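Local structure of spectinomycin 9-adenylyltransferase (Enterococcus faecalis, 6SXJ) at residues Phe159-Leu173 and Ile185-Thr197. The protein confers resistance to the antibiotic spectinomycin by transferring the adenylyl group of ATP to its 9-hydroxyl, releasing diphosphate. Residues are numbered along the deposited sequence; the frame is centred on the assembly and turned at random.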
ATOM      1  N   PHE A 159      10.696 -13.889  -6.019  1.00 76.61           N
ATOM      2  CA  PHE A 159      10.102 -13.851  -4.692  1.00 76.58           C
ATOM      3  C   PHE A 159      11.151 -13.634  -3.610  1.00 78.36           C
ATOM      4  O   PHE A 159      10.818 -13.149  -2.524  1.00 77.89           O
ATOM      5  CB  PHE A 159       9.337 -15.135  -4.418  1.00 78.26           C
ATOM      6  CG  PHE A 159       8.647 -15.146  -3.093  1.00 74.04           C
ATOM      7  CD1 PHE A 159       9.218 -15.786  -2.011  1.00 86.09           C
ATOM      8  CD2 PHE A 159       7.426 -14.516  -2.928  1.00 81.15           C
ATOM      9  CE1 PHE A 159       8.582 -15.804  -0.789  1.00 87.63           C
ATOM     10  CE2 PHE A 159       6.784 -14.530  -1.706  1.00 80.69           C
ATOM     11  CZ  PHE A 159       7.363 -15.174  -0.635  1.00 84.50           C
ATOM     12  N   SER A 160      12.408 -13.987  -3.879  1.00 77.06           N
ATOM     13  CA  SER A 160      13.465 -13.712  -2.916  1.00 75.30           C
ATOM     14  C   SER A 160      13.556 -12.219  -2.624  1.00 77.79           C
ATOM     15  O   SER A 160      13.772 -11.814  -1.476  1.00 81.66           O
ATOM     16  CB  SER A 160      14.800 -14.247  -3.438  1.00 74.03           C
ATOM     17  OG  SER A 160      15.324 -13.425  -4.465  1.00 70.59           O
ATOM     18  N   ASP A 161      13.384 -11.383  -3.652  1.00 76.33           N
ATOM     19  CA  ASP A 161      13.380  -9.941  -3.434  1.00 75.97           C
ATOM     20  C   ASP A 161      12.167  -9.512  -2.621  1.00 73.15           C
ATOM     21  O   ASP A 161      12.246  -8.550  -1.850  1.00 70.01           O
ATOM     22  CB  ASP A 161      13.408  -9.196  -4.767  1.00 75.04           C
ATOM     23  CG  ASP A 161      14.797  -9.089  -5.343  1.00 77.67           C
ATOM     24  OD1 ASP A 161      14.923  -9.081  -6.583  1.00 82.70           O
ATOM     25  OD2 ASP A 161      15.763  -9.007  -4.559  1.00 83.63           O
ATOM     26  N   VAL A 162      11.040 -10.211  -2.771  1.00 67.90           N
ATOM     27  CA  VAL A 162       9.878  -9.922  -1.939  1.00 72.08           C
ATOM     28  C   VAL A 162      10.186 -10.247  -0.486  1.00 72.48           C
ATOM     29  O   VAL A 162       9.792  -9.530   0.441  1.00 71.68           O
ATOM     30  CB  VAL A 162       8.652 -10.701  -2.449  1.00 71.24           C
ATOM     31  CG1 VAL A 162       7.540 -10.612  -1.431  1.00 60.00           C
ATOM     32  CG2 VAL A 162       8.199 -10.159  -3.816  1.00 62.45           C
ATOM     33  N   ARG A 163      10.913 -11.326  -0.263  1.00 75.81           N
ATOM     34  CA  ARG A 163      11.341 -11.635   1.091  1.00 73.09           C
ATOM     35  C   ARG A 163      12.270 -10.559   1.640  1.00 65.36           C
ATOM     36  O   ARG A 163      12.091 -10.056   2.756  1.00 59.56           O
ATOM     37  CB  ARG A 163      12.030 -12.989   1.081  1.00 80.08           C
ATOM     38  CG  ARG A 163      11.132 -14.175   0.703  1.00 85.55           C
ATOM     39  CD  ARG A 163      11.636 -15.465   1.397  1.00 99.01           C
ATOM     40  NE  ARG A 163      10.637 -16.518   1.312  1.00 97.39           N
ATOM     41  CZ  ARG A 163      10.922 -17.806   1.259  1.00101.78           C
ATOM     42  NH1 ARG A 163      12.189 -18.187   1.279  1.00119.98           N
ATOM     43  NH2 ARG A 163       9.947 -18.696   1.148  1.00 94.65           N
ATOM     44  N   ARG A 164      13.323 -10.257   0.911  1.00 65.57           N
ATOM     45  CA  ARG A 164      14.156  -9.159   1.344  1.00 68.97           C
ATOM     46  C   ARG A 164      13.338  -7.920   1.640  1.00 74.85           C
ATOM     47  O   ARG A 164      13.723  -7.123   2.499  1.00 71.30           O
ATOM     48  CB  ARG A 164      15.171  -8.839   0.264  1.00 70.85           C
ATOM     49  CG  ARG A 164      16.218  -7.789   0.652  1.00 77.31           C
ATOM     50  CD  ARG A 164      17.642  -8.123   0.120  1.00 83.59           C
ATOM     51  NE  ARG A 164      17.634  -8.385  -1.310  1.00 87.19           N
ATOM     52  CZ  ARG A 164      18.116  -7.544  -2.213  1.00 80.84           C
ATOM     53  NH1 ARG A 164      18.663  -6.402  -1.826  1.00 74.12           N
ATOM     54  NH2 ARG A 164      18.047  -7.848  -3.498  1.00 81.72           N
ATOM     55  N   ALA A 165      12.268  -7.687   0.869  1.00 70.93           N
ATOM     56  CA  ALA A 165      11.429  -6.510   1.065  1.00 65.70           C
ATOM     57  C   ALA A 165      10.707  -6.566   2.407  1.00 62.02           C
ATOM     58  O   ALA A 165      10.739  -5.605   3.186  1.00 58.46           O
ATOM     59  CB  ALA A 165      10.428  -6.407  -0.089  1.00 70.92           C
ATOM     60  N   ILE A 166      10.045  -7.689   2.695  1.00 65.07           N
ATOM     61  CA  ILE A 166       9.272  -7.794   3.930  1.00 64.17           C
ATOM     62  C   ILE A 166      10.177  -7.658   5.149  1.00 75.56           C
ATOM     63  O   ILE A 166       9.845  -6.956   6.113  1.00 75.63           O
ATOM     64  CB  ILE A 166       8.490  -9.119   3.954  1.00 65.06           C
ATOM     65  CG1 ILE A 166       7.280  -9.042   3.020  1.00 64.59           C
ATOM     66  CG2 ILE A 166       8.060  -9.454   5.382  1.00 68.63           C
ATOM     67  CD1 ILE A 166       6.551 -10.353   2.848  1.00 62.83           C
ATOM     68  N   MET A 167      11.330  -8.331   5.139  1.00 64.99           N
ATOM     69  CA  MET A 167      12.198  -8.307   6.310  1.00 68.33           C
ATOM     70  C   MET A 167      12.741  -6.908   6.569  1.00 69.20           C
ATOM     71  O   MET A 167      12.793  -6.449   7.715  1.00 64.52           O
ATOM     72  CB  MET A 167      13.354  -9.284   6.123  1.00 65.35           C
ATOM     73  CG  MET A 167      12.963 -10.703   5.770  1.00 65.43           C
ATOM     74  SD  MET A 167      11.554 -11.336   6.685  1.00 91.75           S
ATOM     75  CE  MET A 167      12.167 -11.341   8.355  1.00 64.04           C
ATOM     76  N   ASP A 168      13.158  -6.212   5.517  1.00 68.33           N
ATOM     77  CA  ASP A 168      13.703  -4.875   5.712  1.00 71.18           C
ATOM     78  C   ASP A 168      12.641  -3.923   6.263  1.00 70.45           C
ATOM     79  O   ASP A 168      12.939  -3.071   7.108  1.00 75.89           O
ATOM     80  CB  ASP A 168      14.277  -4.347   4.397  1.00 75.71           C
ATOM     81  CG  ASP A 168      15.646  -4.921   4.070  1.00 79.66           C
ATOM     82  OD1 ASP A 168      16.146  -5.727   4.870  1.00 76.85           O
ATOM     83  OD2 ASP A 168      16.217  -4.565   3.012  1.00 84.09           O
ATOM     84  N   SER A 169      11.382  -4.108   5.864  1.00 72.48           N
ATOM     85  CA  SER A 169      10.317  -3.250   6.375  1.00 70.12           C
ATOM     86  C   SER A 169       9.997  -3.564   7.830  1.00 70.34           C
ATOM     87  O   SER A 169       9.749  -2.653   8.630  1.00 75.04           O
ATOM     88  CB  SER A 169       9.065  -3.409   5.519  1.00 63.80           C
ATOM     89  OG  SER A 169       7.959  -2.776   6.132  1.00 72.21           O
ATOM     90  N   SER A 170      10.007  -4.847   8.194  1.00 73.38           N
ATOM     91  CA  SER A 170       9.786  -5.210   9.589  1.00 71.39           C
ATOM     92  C   SER A 170      10.867  -4.628  10.487  1.00 73.78           C
ATOM     93  O   SER A 170      10.592  -4.253  11.633  1.00 73.46           O
ATOM     94  CB  SER A 170       9.752  -6.731   9.741  1.00 76.81           C
ATOM     95  OG  SER A 170      11.032  -7.284   9.480  1.00 71.37           O
ATOM     96  N   GLU A 171      12.101  -4.543   9.983  1.00 76.58           N
ATOM     97  CA  GLU A 171      13.215  -4.113  10.822  1.00 80.11           C
ATOM     98  C   GLU A 171      13.017  -2.687  11.318  1.00 84.14           C
ATOM     99  O   GLU A 171      13.347  -2.370  12.467  1.00 79.04           O
ATOM    100  CB  GLU A 171      14.528  -4.237  10.049  1.00 82.42           C
ATOM    101  CG  GLU A 171      15.428  -5.360  10.541  1.00 93.10           C
ATOM    102  CD  GLU A 171      16.389  -5.853   9.474  1.00102.56           C
ATOM    103  OE1 GLU A 171      16.890  -6.991   9.605  1.00106.00           O
ATOM    104  OE2 GLU A 171      16.648  -5.104   8.507  1.00 94.60           O
ATOM    105  N   GLU A 172      12.491  -1.808  10.465  1.00 81.83           N
ATOM    106  CA  GLU A 172      12.156  -0.460  10.900  1.00 78.88           C
ATOM    107  C   GLU A 172      10.783  -0.399  11.552  1.00 79.95           C
ATOM    108  O   GLU A 172      10.529   0.512  12.345  1.00 80.98           O
ATOM    109  CB  GLU A 172      12.226   0.502   9.713  1.00 85.88           C
ATOM    110  CG  GLU A 172      13.656   0.912   9.359  1.00 86.01           C
ATOM    111  CD  GLU A 172      13.709   1.965   8.280  1.00 99.95           C
ATOM    112  OE1 GLU A 172      14.819   2.260   7.787  1.00 99.05           O
ATOM    113  OE2 GLU A 172      12.635   2.486   7.914  1.00101.92           O
ATOM    114  N   LEU A 173       9.906  -1.355  11.238  1.00 82.58           N
ATOM    115  CA  LEU A 173       8.582  -1.393  11.854  1.00 76.51           C
ATOM    116  C   LEU A 173       8.670  -1.620  13.358  1.00 78.65           C
ATOM    117  O   LEU A 173       7.971  -0.962  14.136  1.00 82.45           O
ATOM    118  CB  LEU A 173       7.756  -2.498  11.206  1.00 78.30           C
ATOM    119  CG  LEU A 173       6.238  -2.449  11.316  1.00 76.39           C
ATOM    120  CD1 LEU A 173       5.617  -2.963  10.031  1.00 80.33           C
ATOM    121  CD2 LEU A 173       5.791  -3.274  12.499  1.00 77.80           C
ATOM    122  N   ILE A 185       1.166  -3.958  14.227  1.00 67.68           N
ATOM    123  CA  ILE A 185       0.815  -5.322  14.615  1.00 70.81           C
ATOM    124  C   ILE A 185       0.257  -6.083  13.421  1.00 65.30           C
ATOM    125  O   ILE A 185       0.704  -7.189  13.097  1.00 66.20           O
ATOM    126  CB  ILE A 185      -0.192  -5.311  15.779  1.00 73.47           C
ATOM    127  CG1 ILE A 185       0.427  -4.693  17.029  1.00 65.95           C
ATOM    128  CG2 ILE A 185      -0.668  -6.723  16.073  1.00 76.58           C
ATOM    129  CD1 ILE A 185      -0.521  -4.629  18.208  1.00 67.90           C
ATOM    130  N   LEU A 186      -0.748  -5.514  12.758  1.00 67.72           N
ATOM    131  CA  LEU A 186      -1.421  -6.244  11.690  1.00 75.96           C
ATOM    132  C   LEU A 186      -0.573  -6.316  10.429  1.00 66.37           C
ATOM    133  O   LEU A 186      -0.656  -7.300   9.687  1.00 58.69           O
ATOM    134  CB  LEU A 186      -2.778  -5.606  11.392  1.00 72.07           C
ATOM    135  CG  LEU A 186      -3.666  -5.424  12.625  1.00 71.88           C
ATOM    136  CD1 LEU A 186      -4.673  -4.307  12.391  1.00 88.17           C
ATOM    137  CD2 LEU A 186      -4.375  -6.720  12.993  1.00 79.99           C
ATOM    138  N   THR A 187       0.254  -5.302  10.174  1.00 74.63           N
ATOM    139  CA  THR A 187       1.232  -5.417   9.099  1.00 75.80           C
ATOM    140  C   THR A 187       2.106  -6.649   9.301  1.00 72.68           C
ATOM    141  O   THR A 187       2.262  -7.475   8.393  1.00 72.34           O
ATOM    142  CB  THR A 187       2.089  -4.152   9.029  1.00 74.34           C
ATOM    143  OG1 THR A 187       1.253  -2.991   9.127  1.00 74.55           O
ATOM    144  CG2 THR A 187       2.868  -4.109   7.714  1.00 78.91           C
ATOM    145  N   LEU A 188       2.677  -6.796  10.501  1.00 75.15           N
ATOM    146  CA  LEU A 188       3.479  -7.978  10.794  1.00 66.62           C
ATOM    147  C   LEU A 188       2.662  -9.252  10.623  1.00 66.09           C
ATOM    148  O   LEU A 188       3.167 -10.259  10.116  1.00 65.93           O
ATOM    149  CB  LEU A 188       4.037  -7.893  12.213  1.00 62.36           C
ATOM    150  CG  LEU A 188       5.191  -6.921  12.471  1.00 62.78           C
ATOM    151  CD1 LEU A 188       5.394  -6.769  13.968  1.00 57.81           C
ATOM    152  CD2 LEU A 188       6.456  -7.379  11.809  1.00 64.52           C
ATOM    153  N   CYS A 189       1.399  -9.234  11.055  1.00 61.81           N
ATOM    154  CA  CYS A 189       0.535 -10.393  10.840  1.00 68.34           C
ATOM    155  C   CYS A 189       0.361 -10.670   9.351  1.00 63.83           C
ATOM    156  O   CYS A 189       0.515 -11.809   8.894  1.00 62.53           O
ATOM    157  CB  CYS A 189      -0.819 -10.170  11.508  1.00 68.80           C
ATOM    158  SG  CYS A 189      -0.776 -10.222  13.308  1.00 63.89           S
ATOM    159  N   ARG A 190       0.026  -9.634   8.578  1.00 70.27           N
ATOM    160  CA  ARG A 190       0.040  -9.757   7.125  1.00 69.34           C
ATOM    161  C   ARG A 190       1.401 -10.260   6.646  1.00 72.55           C
ATOM    162  O   ARG A 190       1.484 -11.200   5.850  1.00 69.86           O
ATOM    163  CB  ARG A 190      -0.297  -8.407   6.481  1.00 75.97           C
ATOM    164  CG  ARG A 190      -0.586  -8.474   4.985  1.00 87.86           C
ATOM    165  CD  ARG A 190      -0.665  -7.087   4.351  1.00 92.67           C
ATOM    166  NE  ARG A 190       0.622  -6.388   4.329  1.00105.47           N
ATOM    167  CZ  ARG A 190       1.645  -6.701   3.535  1.00 94.79           C
ATOM    168  NH1 ARG A 190       1.553  -7.716   2.684  1.00 81.28           N
ATOM    169  NH2 ARG A 190       2.768  -5.995   3.596  1.00 86.85           N
ATOM    170  N   MET A 191       2.475  -9.641   7.154  1.00 75.29           N
ATOM    171  CA  MET A 191       3.831 -10.005   6.734  1.00 69.41           C
ATOM    172  C   MET A 191       4.093 -11.489   6.912  1.00 66.64           C
ATOM    173  O   MET A 191       4.764 -12.117   6.079  1.00 64.12           O
ATOM    174  CB  MET A 191       4.852  -9.226   7.554  1.00 65.71           C
ATOM    175  CG  MET A 191       5.075  -7.793   7.145  1.00 59.86           C
ATOM    176  SD  MET A 191       6.533  -7.186   7.985  1.00 79.36           S
ATOM    177  CE  MET A 191       6.877  -5.672   7.106  1.00 77.56           C
ATOM    178  N   ILE A 192       3.585 -12.079   7.993  1.00 68.68           N
ATOM    179  CA  ILE A 192       3.879 -13.469   8.312  1.00 70.97           C
ATOM    180  C   ILE A 192       3.165 -14.400   7.338  1.00 73.98           C
ATOM    181  O   ILE A 192       3.756 -15.336   6.790  1.00 74.56           O
ATOM    182  CB  ILE A 192       3.500 -13.773   9.773  1.00 62.61           C
ATOM    183  CG1 ILE A 192       4.553 -13.182  10.718  1.00 73.08           C
ATOM    184  CG2 ILE A 192       3.362 -15.271   9.978  1.00 65.39           C
ATOM    185  CD1 ILE A 192       4.084 -13.054  12.143  1.00 67.27           C
ATOM    186  N   LEU A 193       1.884 -14.123   7.086  1.00 78.09           N
ATOM    187  CA  LEU A 193       1.125 -14.941   6.151  1.00 78.55           C
ATOM    188  C   LEU A 193       1.809 -15.017   4.797  1.00 83.58           C
ATOM    189  O   LEU A 193       2.095 -16.116   4.311  1.00 86.78           O
ATOM    190  CB  LEU A 193      -0.289 -14.392   6.015  1.00 83.70           C
ATOM    191  CG  LEU A 193      -1.196 -14.768   7.189  1.00 82.16           C
ATOM    192  CD1 LEU A 193      -2.580 -14.156   7.070  1.00 75.83           C
ATOM    193  CD2 LEU A 193      -1.280 -16.271   7.349  1.00 69.86           C
ATOM    194  N   THR A 194       2.134 -13.859   4.207  1.00 85.86           N
ATOM    195  CA  THR A 194       2.646 -13.852   2.847  1.00 87.81           C
ATOM    196  C   THR A 194       4.008 -14.533   2.752  1.00 88.97           C
ATOM    197  O   THR A 194       4.294 -15.150   1.723  1.00 90.27           O
ATOM    198  CB  THR A 194       2.688 -12.427   2.294  1.00 88.57           C
ATOM    199  OG1 THR A 194       3.461 -12.454   1.095  1.00 88.78           O
ATOM    200  CG2 THR A 194       3.278 -11.467   3.274  1.00 84.22           C
ATOM    201  N   MET A 195       4.826 -14.517   3.815  1.00 82.57           N
ATOM    202  CA  MET A 195       6.113 -15.185   3.701  1.00 86.00           C
ATOM    203  C   MET A 195       5.999 -16.690   3.781  1.00 89.02           C
ATOM    204  O   MET A 195       6.891 -17.360   3.270  1.00 89.42           O
ATOM    205  CB  MET A 195       7.095 -14.735   4.765  1.00 83.60           C
ATOM    206  CG  MET A 195       8.474 -15.214   4.519  1.00 87.84           C
ATOM    207  SD  MET A 195       9.752 -13.999   4.766  1.00108.28           S
ATOM    208  CE  MET A 195       9.515 -13.023   3.333  1.00 93.12           C
ATOM    209  N   ASP A 196       4.903 -17.238   4.319  1.00 92.74           N
ATOM    210  CA  ASP A 196       4.735 -18.689   4.303  1.00 96.21           C
ATOM    211  C   ASP A 196       3.921 -19.088   3.081  1.00 98.40           C
ATOM    212  O   ASP A 196       4.509 -19.413   2.045  1.00 99.78           O
ATOM    213  CB  ASP A 196       4.077 -19.198   5.584  1.00 96.11           C
ATOM    214  CG  ASP A 196       4.587 -20.559   5.985  1.00 99.38           C
ATOM    215  OD1 ASP A 196       5.122 -20.693   7.094  1.00 99.65           O
ATOM    216  OD2 ASP A 196       4.475 -21.502   5.185  1.00 98.09           O
ATOM    217  N   THR A 197       2.586 -19.028   3.184  1.00 96.41           N
ATOM    218  CA  THR A 197       1.711 -19.504   2.118  1.00 95.78           C
ATOM    219  C   THR A 197       2.151 -18.942   0.773  1.00100.53           C
ATOM    220  O   THR A 197       2.527 -19.689  -0.135  1.00101.68           O
ATOM    221  CB  THR A 197       0.263 -19.111   2.420  1.00 95.83           C
ATOM    222  OG1 THR A 197       0.102 -17.709   2.173  1.00 87.17           O
ATOM    223  CG2 THR A 197      -0.106 -19.426   3.866  1.00 90.15           C
TER
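Met191 and Met195 carry helix 181-196 against Ile166, Ser170 and Arg163 of helix 159-173, a nearly antiparallel helical hairpin in the C-terminal domain of the aminoglycoside adenylyltransferase family. The axes of 159-173 and 185-196 cross at -158°, 10.7 Å apart at their closest. Met191 is a knob in the hole formed by Ile166, Ser169, Ser170 and Leu173. Its CB and CG lie along the CG2 branch of Ile166, whose side chain runs past in the opposite direction. Met191 SD touches both that methyl and Ser170 CB, 3.7 Å from the latter. Because the chain stays extended beyond CG (chi2 -168°, chi3 167°), Met191 CE is carried right up to the opposite backbone, 3.4 Å from Ile166 O and close to Ser169 OG.

One turn on, Met195 is instead bent at chi2 and chi3, which folds CE back over Arg163, where it meets CA, CB and CG. Met195 SD lies 3.7 Å from Met167 SD, the two side chains crossing at about a right angle. Beside the methionines, Ile166 CD1 and Thr194 CG2 meet tip to tip in a tight 3.5 Å contact. At the hairpin's closed end Leu173 divides its methyls: CD1 touches Thr187 CG2, while Leu173 CD2 packs 3.7 Å from Leu188 CG. The polar Ser170 OG turns to its own helix and bonds Met167 O at 2.6 Å, an oxygen that also accepts Glu171 N from the same face.

Ile132 of helix 130-139, which leads into edge strand 142-144, covers Ile166 on one side, and Leu252 of helix 241-253 touches Met167, Ser170 and Ile192, placing the hairpin between the sheet-bearing part and the C-terminal helices. At the other end, the Phe159 ring presents its edge to the backbone at Thr194 and Met195, with Phe159 CZ 3.9 Å from Thr194 O.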